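Local coordinates for protein DegQ (Legionella fallonii, PDB 3PV2) that is an HtrA-family chaperone-protease that assembles into large twelve-subunit compartments and probably degrades or refolds misfolded proteins, at residues B[36-41]-B[103-108]; B[368-373]-B[395-400]; B[254-259]-B[350-355]; B[387-392]-B[407-412]. One frame throughout, in Å; residues are numbered along the deposited sequence.

Interactions 1 and 4 are largely buried pairings of antiparallel strands, one closing a barrel of the protease domain and the other inside the second PDZ domain. Both rest on backbone hydrogen bonds and branched aliphatic side chains. Interaction 3 is a surface contact at the first PDZ domain, and its chemistry is more polar: a His-carboxylate bond, a helix cap and a water. Helix 353-362 leads from it toward interaction 2, a partly buried loop-to-helix contact whose nearest atoms lie about 8 Å from those of interaction 3. Interactions 2 and 4 touch, because strands 370-378 and 384-393 are neighbours in one sheet. Interaction 1 lies apart, with its centre 56 Å from that of interaction 4.

Interaction 1: residues B[36-41]-B[103-108]; sequences AVQGYL and LITVTL
Strands 36-40 and 103-107 run antiparallel and close a six-stranded barrel, one of the two barrels of the trypsin fold, being the outermost strands in its order. Their axes approach to 4.8 Å, and the seam is sewn by two hydrogen-bonded pairs, Ala36 with Thr105 and Gln38 with Leu103. Within the first pair the bond from Thr105 N to Ala36 O is 2.8 Å long and nearly straight at 174°. The second pair is longer, 3.1 Å from Gln38 N to Leu103 O and 3.2 Å from Leu103 N to Gln38 O. Between them lies the non-hydrogen-bonded pair of Val37 and Ile104, whose backbones add CA-H...O contacts.

Side chains alternate across the sheet. Val37 and Ile104 lie side by side, pointing the same way, into what is probably the barrel interior, where Ile104 also packs on Val35. Branched aliphatic residues suit this place, since they suit extended backbone and fill a buried face without polar needs. Ala36, Gln38, Leu103 and Thr105 occupy the other face, which meets a second subunit: Glu395 of that subunit packs on Gln38 and Leu103, and its Arg401 on Thr105. Small Ala36 lets its CB rest 3.7 Å from Thr105 O. Gln38 bends at chi2 (57°), which turns the amide back along its own strand, toward Ala36, with OE1 tipped to the neighbouring strand; as a result Gln38 OE1 comes to 3.9 Å from the methyl Leu103 CD2.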
# COMPACT_ATOMS: atom_id res chain seq x y z
N ALA B 36 24.59 20.93 31.20
CA ALA B 36 24.71 20.54 29.80
C ALA B 36 25.59 19.31 29.74
O ALA B 36 26.68 19.32 30.31
CB ALA B 36 25.36 21.72 28.97
N VAL B 37 25.12 18.28 29.03
CA VAL B 37 25.83 16.99 28.89
C VAL B 37 26.03 16.67 27.42
O VAL B 37 25.14 16.95 26.60
CB VAL B 37 25.02 15.82 29.51
CG1 VAL B 37 25.74 14.47 29.36
CG2 VAL B 37 24.73 16.12 30.97
N GLN B 38 27.18 16.09 27.13
CA GLN B 38 27.57 15.59 25.81
C GLN B 38 27.89 14.13 26.03
O GLN B 38 28.55 13.79 27.01
CB GLN B 38 28.89 16.25 25.33
CG GLN B 38 28.77 17.67 24.74
CD GLN B 38 28.13 18.69 25.71
OE1 GLN B 38 28.57 18.86 26.87
NE2 GLN B 38 27.10 19.39 25.23
N GLY B 39 27.52 13.25 25.12
CA GLY B 39 27.91 11.88 25.32
C GLY B 39 27.69 10.98 24.14
O GLY B 39 27.29 11.44 23.08
N TYR B 40 27.99 9.71 24.35
CA TYR B 40 27.64 8.64 23.42
C TYR B 40 26.77 7.61 24.14
O TYR B 40 27.03 7.26 25.30
CB TYR B 40 28.88 7.96 22.84
CG TYR B 40 29.73 8.87 21.97
CD1 TYR B 40 30.42 9.95 22.53
CD2 TYR B 40 29.85 8.66 20.59
CE1 TYR B 40 31.19 10.79 21.76
CE2 TYR B 40 30.63 9.51 19.81
CZ TYR B 40 31.30 10.57 20.40
OH TYR B 40 32.08 11.43 19.66
N LEU B 41 25.73 7.15 23.45
CA LEU B 41 24.85 6.10 23.96
C LEU B 41 25.16 4.74 23.31
O LEU B 41 25.65 4.68 22.17
CB LEU B 41 23.37 6.49 23.77
CG LEU B 41 22.85 7.08 22.45
CD1 LEU B 41 22.42 5.98 21.49
CD2 LEU B 41 21.70 8.05 22.72
N LEU B 103 30.86 14.18 29.15
CA LEU B 103 31.14 15.51 29.60
C LEU B 103 29.89 16.20 30.24
O LEU B 103 28.79 16.06 29.73
CB LEU B 103 31.56 16.26 28.35
CG LEU B 103 32.70 17.22 28.38
CD1 LEU B 103 33.53 17.00 27.10
CD2 LEU B 103 32.10 18.62 28.48
N ILE B 104 30.12 16.93 31.32
CA ILE B 104 29.10 17.69 31.98
C ILE B 104 29.60 19.06 32.39
O ILE B 104 30.52 19.19 33.21
CB ILE B 104 28.64 17.03 33.29
CG1 ILE B 104 28.46 15.51 33.11
CG2 ILE B 104 27.34 17.67 33.74
CD1 ILE B 104 28.26 14.77 34.39
N THR B 105 28.92 20.07 31.87
CA THR B 105 29.29 21.44 32.07
C THR B 105 28.15 22.19 32.75
O THR B 105 26.97 22.16 32.31
CB THR B 105 29.70 22.07 30.72
OG1 THR B 105 30.65 21.23 30.08
CG2 THR B 105 30.33 23.40 30.90
N VAL B 106 28.50 22.85 33.85
CA VAL B 106 27.53 23.59 34.62
C VAL B 106 27.67 25.07 34.33
O VAL B 106 28.77 25.57 34.36
CB VAL B 106 27.71 23.26 36.11
CG1 VAL B 106 27.02 24.26 36.98
CG2 VAL B 106 27.18 21.82 36.37
N THR B 107 26.56 25.76 34.07
CA THR B 107 26.55 27.22 33.93
C THR B 107 25.77 27.92 35.03
O THR B 107 24.59 27.64 35.25
CB THR B 107 25.93 27.66 32.59
OG1 THR B 107 26.56 26.96 31.51
CG2 THR B 107 26.07 29.23 32.37
N LEU B 108 26.39 28.87 35.67
CA LEU B 108 25.78 29.61 36.75
C LEU B 108 25.10 30.82 36.19
O LEU B 108 25.38 31.28 35.10
CB LEU B 108 26.85 30.13 37.72
CG LEU B 108 27.85 29.16 38.32
CD1 LEU B 108 28.76 29.86 39.38
CD2 LEU B 108 27.16 27.95 38.94

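Interaction 2: residues B[368-373]-B[395-400]; sequences YGLALR and ENSAGW
Tyr368 lays the edge of its ring against the side-chain amide of Asn396, at the beginning of the second PDZ domain, where the loop leading into strand 370-378 meets the start of helix 398-402. The sequence Tyr-Gly-Leu-Ala of 368-371 is consistent with the carboxylate-binding loop of PDZ domains. The amide plane is turned 71° from the ring, and Asn396 ND2, in the ring plane, gives a weak 3.3 Å hydrogen bond to Tyr368 OH. Each has another polar partner: Tyr368 OH bonds to Glu357 of helix 353-362, and Asn396 OD1 to Ser394.

Ser397 is the N-cap. Its OG stands between its own backbone N and carbonyl carbon (chi1 61°), a rotation that aims it at the first turn of the helix, where it accepts from Trp400 N at 3.0 Å. The same hydroxyl bonds to Ser394 O, which helps fix its rotation. Serine is short enough for this while its CB packs 3.2 Å from Tyr368 O.

The aliphatic part is smaller. Leu370 turns CD2 toward the helix start, 3.9 Å from Ser397 OG and 4.4 Å from Gly399 CA; glycine suits this spot because a side chain there would point toward that methyl and clash with it. A water completes the join, donating to Tyr368 O at 2.7 Å and accepting from Gly399 N at 2.8 Å.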
# COMPACT_ATOMS: atom_id res chain seq x y z
N TYR B 368 14.79 -25.10 46.86
CA TYR B 368 14.76 -23.63 46.78
C TYR B 368 14.09 -23.13 45.47
O TYR B 368 14.44 -23.54 44.39
CB TYR B 368 16.19 -23.02 46.90
CG TYR B 368 16.19 -21.56 46.54
CD1 TYR B 368 15.85 -20.58 47.49
CD2 TYR B 368 16.48 -21.14 45.22
CE1 TYR B 368 15.80 -19.22 47.16
CE2 TYR B 368 16.39 -19.77 44.86
CZ TYR B 368 16.06 -18.82 45.85
OH TYR B 368 16.01 -17.47 45.48
N GLY B 369 13.13 -22.20 45.61
CA GLY B 369 12.53 -21.53 44.45
C GLY B 369 11.42 -22.33 43.80
O GLY B 369 10.90 -21.90 42.76
N LEU B 370 11.06 -23.49 44.35
CA LEU B 370 10.00 -24.29 43.75
C LEU B 370 8.68 -24.12 44.53
O LEU B 370 8.69 -24.20 45.78
CB LEU B 370 10.38 -25.77 43.73
CG LEU B 370 11.73 -26.11 42.98
CD1 LEU B 370 11.95 -27.63 43.11
CD2 LEU B 370 11.78 -25.60 41.49
N ALA B 371 7.59 -23.88 43.79
CA ALA B 371 6.26 -23.85 44.34
C ALA B 371 5.71 -25.24 44.11
O ALA B 371 5.75 -25.77 43.00
CB ALA B 371 5.39 -22.74 43.60
N LEU B 372 5.28 -25.86 45.18
CA LEU B 372 5.06 -27.31 45.20
C LEU B 372 3.69 -27.58 45.84
O LEU B 372 3.37 -26.97 46.84
CB LEU B 372 6.13 -27.98 46.09
CG LEU B 372 7.59 -27.83 45.67
CD1 LEU B 372 8.53 -28.41 46.72
CD2 LEU B 372 7.81 -28.45 44.37
N ARG B 373 2.92 -28.49 45.30
CA ARG B 373 1.69 -28.91 45.95
C ARG B 373 1.49 -30.38 45.76
O ARG B 373 1.95 -30.94 44.78
CB ARG B 373 0.48 -28.13 45.41
CG ARG B 373 0.14 -28.46 43.96
CD ARG B 373 -1.33 -28.13 43.58
NE ARG B 373 -1.81 -29.09 42.56
CZ ARG B 373 -2.90 -29.84 42.67
NH1 ARG B 373 -3.69 -29.76 43.74
NH2 ARG B 373 -3.23 -30.67 41.69
N GLU B 395 13.72 -19.31 37.76
CA GLU B 395 14.80 -19.61 36.87
C GLU B 395 16.18 -19.55 37.53
O GLU B 395 17.12 -20.11 36.99
CB GLU B 395 14.67 -18.70 35.64
CG GLU B 395 13.25 -18.89 35.11
CD GLU B 395 12.92 -18.08 33.92
OE1 GLU B 395 11.75 -17.61 33.86
OE2 GLU B 395 13.82 -17.94 33.06
N ASN B 396 16.30 -18.93 38.71
CA ASN B 396 17.54 -19.04 39.45
C ASN B 396 17.63 -20.33 40.35
O ASN B 396 18.50 -20.48 41.17
CB ASN B 396 17.83 -17.74 40.27
CG ASN B 396 16.85 -17.54 41.43
OD1 ASN B 396 15.71 -18.02 41.40
ND2 ASN B 396 17.31 -16.87 42.49
N SER B 397 16.74 -21.29 40.22
CA SER B 397 16.83 -22.41 41.18
C SER B 397 17.69 -23.55 40.70
O SER B 397 17.90 -23.72 39.49
CB SER B 397 15.41 -22.86 41.47
OG SER B 397 14.75 -23.32 40.27
N ALA B 398 18.18 -24.36 41.62
CA ALA B 398 18.85 -25.57 41.28
C ALA B 398 17.94 -26.52 40.52
O ALA B 398 18.38 -27.23 39.62
CB ALA B 398 19.43 -26.20 42.50
N GLY B 399 16.64 -26.44 40.81
CA GLY B 399 15.63 -27.22 40.16
C GLY B 399 15.51 -26.90 38.70
O GLY B 399 15.64 -27.77 37.83
N TRP B 400 15.36 -25.61 38.42
CA TRP B 400 15.26 -25.14 37.06
C TRP B 400 16.52 -25.53 36.28
O TRP B 400 16.44 -26.05 35.18
CB TRP B 400 15.09 -23.60 37.02
CG TRP B 400 14.97 -23.10 35.67
CD1 TRP B 400 16.01 -22.86 34.81
CD2 TRP B 400 13.79 -22.81 34.95
NE1 TRP B 400 15.54 -22.42 33.61
CE2 TRP B 400 14.18 -22.37 33.67
CE3 TRP B 400 12.44 -22.87 35.26
CZ2 TRP B 400 13.26 -21.98 32.68
CZ3 TRP B 400 11.50 -22.45 34.26
CH2 TRP B 400 11.92 -22.03 32.99
O HOH W 1 15.31 -25.81 43.22

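Interaction 3: residues B[254-259]-B[350-355]; sequences SIHRGL and VTDIKS
Leu259 and Thr351 pair their backbones in a single antiparallel bridge at the start of the first PDZ domain, where the loop entering the domain meets the chain leaving it. Its shorter bond runs 2.6 Å from Leu259 N to Thr351 O, and the return bond from Thr351 N meets Leu259 O in the carbonyl plane, on a lone pair. The sequence Gly-Leu-Met-Gly from Gly258 onward resembles the carboxylate-binding loop of PDZ domains.

Close packing follows. Gly258 suits its place because its CA sits 3.2 Å from Thr351 O and also against the methyl CG1 of Val350. Ile353 extends over the backbone of the loop, with CD1 3.3 Å from Arg257 O, while its CG1 lies alongside Leu259 CB; isoleucine is long enough to lay its CG1-CD1 arm over the loop backbone. Arg257 turns elsewhere, to salt bridges with Asp122 and Glu124.

The polar group centres on Asp352, the N-cap of helix 353-362. Its OD1 accepts from Ser355 N at 3.2 Å through the anti lone pair, while OD2 is left to face the loop. His256, with CG anti to its backbone N (chi1 -175°), reaches across to it, and ring and carboxylate are nearly coplanar, 22° apart. A water donates to Arg257 O and accepts from Ile353 N, with a weak bond to Asp352 OD2. That same oxygen accepts a hydrogen bond from His256 NE2, nearly along its C-O axis and in the ring plane, at 2.7 Å and 162°.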
# COMPACT_ATOMS: atom_id res chain seq x y z
N SER B 254 27.48 5.61 45.90
CA SER B 254 26.21 5.06 45.38
C SER B 254 25.34 4.58 46.54
O SER B 254 25.82 4.45 47.64
CB SER B 254 26.44 3.89 44.44
OG SER B 254 26.75 2.73 45.19
N ILE B 255 24.06 4.32 46.27
CA ILE B 255 23.18 3.79 47.27
C ILE B 255 23.27 2.26 47.13
O ILE B 255 23.01 1.73 46.07
CB ILE B 255 21.67 4.18 47.04
CG1 ILE B 255 21.49 5.70 46.90
CG2 ILE B 255 20.78 3.59 48.13
CD1 ILE B 255 22.20 6.48 47.93
N HIS B 256 23.68 1.56 48.19
CA HIS B 256 23.64 0.11 48.15
C HIS B 256 22.46 -0.34 49.01
O HIS B 256 22.57 -0.43 50.22
CB HIS B 256 24.94 -0.49 48.64
CG HIS B 256 24.98 -1.98 48.50
ND1 HIS B 256 25.61 -2.62 47.45
CD2 HIS B 256 24.42 -2.96 49.25
CE1 HIS B 256 25.46 -3.93 47.58
NE2 HIS B 256 24.75 -4.16 48.66
N ARG B 257 21.34 -0.61 48.37
CA ARG B 257 20.13 -1.01 49.05
C ARG B 257 20.20 -2.43 49.61
O ARG B 257 20.70 -3.35 48.94
CB ARG B 257 18.95 -0.94 48.10
CG ARG B 257 18.52 0.44 47.81
CD ARG B 257 17.51 0.47 46.71
NE ARG B 257 17.04 1.83 46.54
CZ ARG B 257 17.65 2.78 45.84
NH1 ARG B 257 18.78 2.53 45.19
NH2 ARG B 257 17.12 3.99 45.78
N GLY B 258 19.71 -2.59 50.83
CA GLY B 258 19.72 -3.87 51.48
C GLY B 258 18.30 -4.34 51.69
O GLY B 258 17.34 -3.76 51.17
N LEU B 259 18.17 -5.35 52.52
CA LEU B 259 16.95 -6.06 52.67
C LEU B 259 16.45 -5.96 54.10
O LEU B 259 17.22 -6.08 55.05
CB LEU B 259 17.20 -7.51 52.36
CG LEU B 259 15.99 -8.39 52.56
CD1 LEU B 259 14.85 -7.74 51.77
CD2 LEU B 259 16.26 -9.82 52.14
N VAL B 350 19.74 -4.84 58.80
CA VAL B 350 19.57 -4.86 57.36
C VAL B 350 20.64 -5.75 56.75
O VAL B 350 21.80 -5.65 57.14
CB VAL B 350 19.80 -3.47 56.75
CG1 VAL B 350 19.68 -3.52 55.22
CG2 VAL B 350 18.83 -2.42 57.35
N THR B 351 20.25 -6.60 55.81
CA THR B 351 21.18 -7.50 55.18
C THR B 351 21.30 -7.24 53.70
O THR B 351 20.43 -6.60 53.07
CB THR B 351 20.82 -9.02 55.38
OG1 THR B 351 19.49 -9.30 54.93
CG2 THR B 351 20.96 -9.39 56.84
N ASP B 352 22.38 -7.77 53.14
CA ASP B 352 22.62 -7.75 51.72
C ASP B 352 21.66 -8.71 51.03
O ASP B 352 21.50 -9.84 51.48
CB ASP B 352 24.07 -8.11 51.40
CG ASP B 352 24.40 -7.87 49.95
OD1 ASP B 352 24.42 -8.85 49.17
OD2 ASP B 352 24.57 -6.69 49.58
N ILE B 353 21.05 -8.24 49.94
CA ILE B 353 19.92 -8.92 49.26
C ILE B 353 20.46 -10.21 48.68
O ILE B 353 19.88 -11.27 48.80
CB ILE B 353 19.31 -8.05 48.11
CG1 ILE B 353 18.90 -6.67 48.63
CG2 ILE B 353 18.08 -8.74 47.46
CD1 ILE B 353 18.76 -5.58 47.54
N LYS B 354 21.63 -10.10 48.09
CA LYS B 354 22.28 -11.25 47.52
C LYS B 354 22.80 -12.25 48.57
O LYS B 354 22.75 -13.47 48.35
CB LYS B 354 23.37 -10.79 46.53
CG LYS B 354 22.74 -10.01 45.34
CD LYS B 354 23.76 -9.11 44.61
CE LYS B 354 24.71 -9.89 43.70
NZ LYS B 354 25.01 -9.14 42.43
N SER B 355 23.24 -11.75 49.71
CA SER B 355 23.65 -12.65 50.80
C SER B 355 22.49 -13.40 51.42
O SER B 355 22.63 -14.55 51.80
CB SER B 355 24.43 -11.90 51.89
OG SER B 355 25.62 -11.34 51.35
O HOH W 2 21.99 -5.89 49.19

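Interaction 4: residues B[387-392]-B[407-412]; sequences GVQVVG and GDIIIS
Four backbone hydrogen bonds hold 387-392 to 407-412 as antiparallel partners. Val388 and Ile410 exchange two of them, 2.9 Å from Val388 N to Ile410 O and 2.7 Å from Ile410 N to Val388 O. Farther along, Val390 N reaches Asp408 O at 2.8 Å in a nearly straight bond, and Gly407 N reaches Val390 O at 2.7 Å.

On one face Val390 and Ile410 meet by methyls, CG2 to CD1 at 3.9 Å, with Val388 beside Ile410; Leu424 of helix 421-428 covers Val388 and Ile410. Beta-branched residues suit both the extended backbone and this buried layer. On the other face the Ile409 chain bends at chi2 (-50°), which brings CD1 against the extended stem of Gln389, 3.6 Å from its CB. Glycine suits position 387, where Gly387 CA lies 3.2 Å from Ile410 O and the strand turns a corner.

The next shell fixes the polar ends. Gln389 OE1 bonds to Arg373 of the adjoining strand, while Gln389 NE2 donates a hydrogen bond to a water that in turn donates to Gly407 O. Asp408 OD2 takes a backbone N-H from Arg405 and a salt bridge from Arg441, so two partners steady the carboxylate at the strand entry. Beyond, Val391 and Gly392 both face Ala371, a classic beta bulge in the curled antiparallel sheet of a PDZ domain.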
# COMPACT_ATOMS: atom_id res chain seq x y z
N GLY B 387 2.06 -37.75 43.66
CA GLY B 387 3.35 -37.09 43.63
C GLY B 387 3.20 -35.66 44.06
O GLY B 387 2.21 -35.30 44.68
N VAL B 388 4.20 -34.88 43.73
CA VAL B 388 4.21 -33.45 44.08
C VAL B 388 4.32 -32.70 42.80
O VAL B 388 5.28 -32.90 42.04
CB VAL B 388 5.39 -33.11 45.00
CG1 VAL B 388 5.58 -31.56 45.10
CG2 VAL B 388 5.12 -33.67 46.39
N GLN B 389 3.36 -31.84 42.54
CA GLN B 389 3.35 -31.04 41.35
C GLN B 389 4.14 -29.81 41.54
O GLN B 389 4.01 -29.13 42.58
CB GLN B 389 1.93 -30.65 41.02
CG GLN B 389 1.75 -29.74 39.87
CD GLN B 389 0.28 -29.58 39.53
OE1 GLN B 389 -0.51 -29.08 40.34
NE2 GLN B 389 -0.08 -29.98 38.36
N VAL B 390 4.97 -29.48 40.54
CA VAL B 390 5.76 -28.24 40.61
C VAL B 390 4.90 -27.16 39.92
O VAL B 390 4.71 -27.18 38.71
CB VAL B 390 7.07 -28.34 39.87
CG1 VAL B 390 7.81 -26.99 39.92
CG2 VAL B 390 7.95 -29.54 40.44
N VAL B 391 4.36 -26.24 40.69
CA VAL B 391 3.45 -25.27 40.18
C VAL B 391 4.27 -24.14 39.62
O VAL B 391 3.84 -23.49 38.71
CB VAL B 391 2.65 -24.69 41.41
CG1 VAL B 391 1.72 -23.45 41.04
CG2 VAL B 391 1.86 -25.80 42.03
N GLY B 392 5.45 -23.89 40.20
CA GLY B 392 6.31 -22.81 39.73
C GLY B 392 7.76 -23.17 40.05
O GLY B 392 8.04 -23.94 40.98
N GLY B 407 4.54 -27.49 36.08
CA GLY B 407 3.76 -28.58 35.49
C GLY B 407 4.29 -29.96 35.70
O GLY B 407 3.50 -30.89 35.61
N ASP B 408 5.61 -30.11 35.92
CA ASP B 408 6.18 -31.37 36.26
C ASP B 408 5.60 -32.01 37.52
O ASP B 408 5.31 -31.29 38.48
CB ASP B 408 7.69 -31.20 36.44
CG ASP B 408 8.44 -31.08 35.13
OD1 ASP B 408 7.82 -31.21 34.05
OD2 ASP B 408 9.70 -30.85 35.16
N ILE B 409 5.40 -33.33 37.51
CA ILE B 409 5.05 -34.01 38.70
C ILE B 409 6.22 -34.82 39.18
O ILE B 409 6.70 -35.71 38.47
CB ILE B 409 3.83 -34.99 38.55
CG1 ILE B 409 2.63 -34.34 37.82
CG2 ILE B 409 3.41 -35.53 39.92
CD1 ILE B 409 2.21 -33.05 38.33
N ILE B 410 6.70 -34.54 40.40
CA ILE B 410 7.73 -35.35 41.04
C ILE B 410 7.11 -36.59 41.67
O ILE B 410 6.31 -36.51 42.61
CB ILE B 410 8.46 -34.60 42.08
CG1 ILE B 410 9.18 -33.43 41.42
CG2 ILE B 410 9.57 -35.47 42.77
CD1 ILE B 410 9.64 -32.34 42.50
N ILE B 411 7.41 -37.72 41.06
CA ILE B 411 6.81 -38.98 41.49
C ILE B 411 7.73 -39.90 42.29
O ILE B 411 7.23 -40.81 42.94
CB ILE B 411 6.20 -39.76 40.33
CG1 ILE B 411 7.26 -40.15 39.34
CG2 ILE B 411 5.13 -38.93 39.63
CD1 ILE B 411 6.69 -41.36 38.38
N SER B 412 9.03 -39.60 42.36
CA SER B 412 9.93 -40.29 43.22
C SER B 412 11.13 -39.43 43.41
O SER B 412 11.42 -38.51 42.63
CB SER B 412 10.28 -41.67 42.61
OG SER B 412 11.36 -41.58 41.63
O HOH W 3 1.02 -30.73 36.24